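Side-chain contact in ribonucleoside-diphosphate reductase subunit beta (PDB 6ZJK), which probably supplies the metal-dependent radical with which ribonucleotide reductase converts ribonucleoside diphosphates to deoxyribonucleotides, and carries a di-iron centre: residues N131-T134 against F135-I139. Residues are numbered along the deposited sequence; the frame is centred on the assembly and turned at random.
Sequences NIQT and FQEEI. With FE (Fe (III) ion), chain G; FE (Fe (III) ion), chain H.
Consecutive i to i+4 bonds of the alpha-helix 124-151 join residues 131-134 to 135-139, the first running from Phe135 N to Asn131 O at 3.1 Å and the straightest of the four with an N-H...O angle of 165°. This helix lends a bridging carboxylate to the di-iron centre of the ferritin-like, all-helical R2 fold. On the metal-facing side Gln133 and Glu137 run alongside each other in the same direction. Gln133 is extended, with CG anti to the backbone N (chi1 -175°), which brings its amide NE2 to 3.7 Å from Glu137 OE2, a distance long for a hydrogen bond, with the amide and carboxylate planes turned 59° apart. Glu137 CG lies beside its own backbone N, 3.4 Å from Gln133 O, and a bend at chi2 then turns the carboxylate to the two irons. Asp107 and His140 share one iron with it, and Glu204, Glu238 and His241 the other. One turn before His140, Gln136 lies beside Ile132, its NE2 4.1 Å from Ile132 CG2, and its OE1 is hydrogen-bonded to His241, consistent with a second-shell role in orienting that ligand. The Phe135 ring has Ile132 O at its edge and stacks on Phe135 of the second subunit. At that interface Glu138 CG packs 3.5 Å from Thr134 O, and its buried carboxylate is held by Arg49, Asn131 and Ser128 of the second subunit. Glu137 splits its two oxygens between the metals, OE2 binding one iron and OE1 the other, each at 2.2 Å, and a water also joins the two irons.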
loop_
_atom_site.group_PDB
_atom_site.type_symbol
_atom_site.label_atom_id
_atom_site.label_comp_id
_atom_site.label_asym_id
_atom_site.label_seq_id
_atom_site.Cartn_x
_atom_site.Cartn_y
_atom_site.Cartn_z
ATOM N N ASN A 131 2.729 -4.677 0.438
ATOM C CA ASN A 131 1.768 -3.571 0.423
ATOM C C ASN A 131 1.979 -2.648 1.619
ATOM O O ASN A 131 1.854 -1.427 1.499
ATOM C CB ASN A 131 0.328 -4.103 0.454
ATOM C CG ASN A 131 -0.123 -4.700 -0.860
ATOM O OD1 ASN A 131 0.420 -4.400 -1.917
ATOM N ND2 ASN A 131 -1.166 -5.521 -0.801
ATOM N N ILE A 132 2.322 -3.193 2.756
ATOM C CA ILE A 132 2.602 -2.360 3.878
ATOM C C ILE A 132 3.887 -1.567 3.588
ATOM O O ILE A 132 4.015 -0.450 3.946
ATOM C CB ILE A 132 2.798 -3.165 5.131
ATOM C CG1 ILE A 132 1.550 -3.966 5.471
ATOM C CG2 ILE A 132 3.125 -2.293 6.289
ATOM C CD1 ILE A 132 1.690 -4.852 6.679
ATOM N N GLN A 133 4.830 -2.198 2.916
ATOM C CA GLN A 133 6.061 -1.555 2.583
ATOM C C GLN A 133 5.754 -0.386 1.693
ATOM O O GLN A 133 6.228 0.646 1.940
ATOM C CB GLN A 133 7.041 -2.491 1.897
ATOM C CG GLN A 133 8.401 -1.920 1.627
ATOM C CD GLN A 133 9.370 -2.854 0.939
ATOM O OE1 GLN A 133 9.169 -4.041 0.806
ATOM N NE2 GLN A 133 10.456 -2.289 0.499
ATOM N N THR A 134 4.966 -0.592 0.658
ATOM C CA THR A 134 4.632 0.483 -0.278
ATOM C C THR A 134 4.031 1.689 0.440
ATOM O O THR A 134 4.372 2.845 0.135
ATOM C CB THR A 134 3.660 -0.030 -1.336
ATOM O OG1 THR A 134 4.274 -1.088 -2.070
ATOM C CG2 THR A 134 3.276 1.072 -2.291
ATOM N N PHE A 135 3.128 1.431 1.384
ATOM C CA PHE A 135 2.530 2.479 2.202
ATOM C C PHE A 135 3.594 3.253 2.980
ATOM O O PHE A 135 3.552 4.486 3.038
ATOM C CB PHE A 135 1.507 1.817 3.128
ATOM C CG PHE A 135 1.185 2.584 4.364
ATOM C CD1 PHE A 135 0.248 3.613 4.339
ATOM C CD2 PHE A 135 1.767 2.244 5.573
ATOM C CE1 PHE A 135 -0.086 4.301 5.496
ATOM C CE2 PHE A 135 1.450 2.932 6.738
ATOM C CZ PHE A 135 0.520 3.962 6.699
ATOM N N GLN A 136 4.579 2.548 3.548
ATOM C CA GLN A 136 5.661 3.192 4.301
ATOM C C GLN A 136 6.547 4.043 3.408
ATOM O O GLN A 136 7.052 5.080 3.857
ATOM C CB GLN A 136 6.535 2.151 5.032
ATOM C CG GLN A 136 5.812 1.469 6.193
ATOM C CD GLN A 136 6.627 0.461 6.964
ATOM O OE1 GLN A 136 7.750 0.096 6.574
ATOM N NE2 GLN A 136 6.069 0.008 8.092
ATOM N N GLU A 137 6.739 3.653 2.176
ATOM C CA GLU A 137 7.513 4.403 1.244
ATOM C C GLU A 137 6.778 5.723 0.883
ATOM O O GLU A 137 7.402 6.725 0.733
ATOM C CB GLU A 137 7.844 3.614 -0.001
ATOM C CG GLU A 137 8.616 2.308 0.118
ATOM C CD GLU A 137 9.920 2.302 0.897
ATOM O OE1 GLU A 137 10.159 3.121 1.713
ATOM O OE2 GLU A 137 10.718 1.402 0.716
ATOM N N GLU A 138 5.458 5.677 0.749
ATOM C CA GLU A 138 4.690 6.901 0.536
ATOM C C GLU A 138 4.849 7.862 1.707
ATOM O O GLU A 138 4.925 9.087 1.515
ATOM C CB GLU A 138 3.213 6.590 0.295
ATOM C CG GLU A 138 2.910 5.774 -0.959
ATOM C CD GLU A 138 2.965 6.584 -2.241
ATOM O OE1 GLU A 138 3.302 7.789 -2.196
ATOM O OE2 GLU A 138 2.648 6.018 -3.311
ATOM N N ILE A 139 4.881 7.333 2.930
ATOM C CA ILE A 139 5.078 8.193 4.096
ATOM C C ILE A 139 6.475 8.821 4.095
ATOM O O ILE A 139 6.647 9.989 4.485
ATOM C CB ILE A 139 4.769 7.409 5.380
ATOM C CG1 ILE A 139 3.257 7.126 5.429
ATOM C CG2 ILE A 139 5.203 8.165 6.627
ATOM C CD1 ILE A 139 2.788 6.630 6.774
HETATM FE FE FE G . 12.496 1.148 1.967
HETATM FE FE FE H . 11.899 4.369 2.218
HETATM O O HOH W 1 12.398 2.494 3.654
#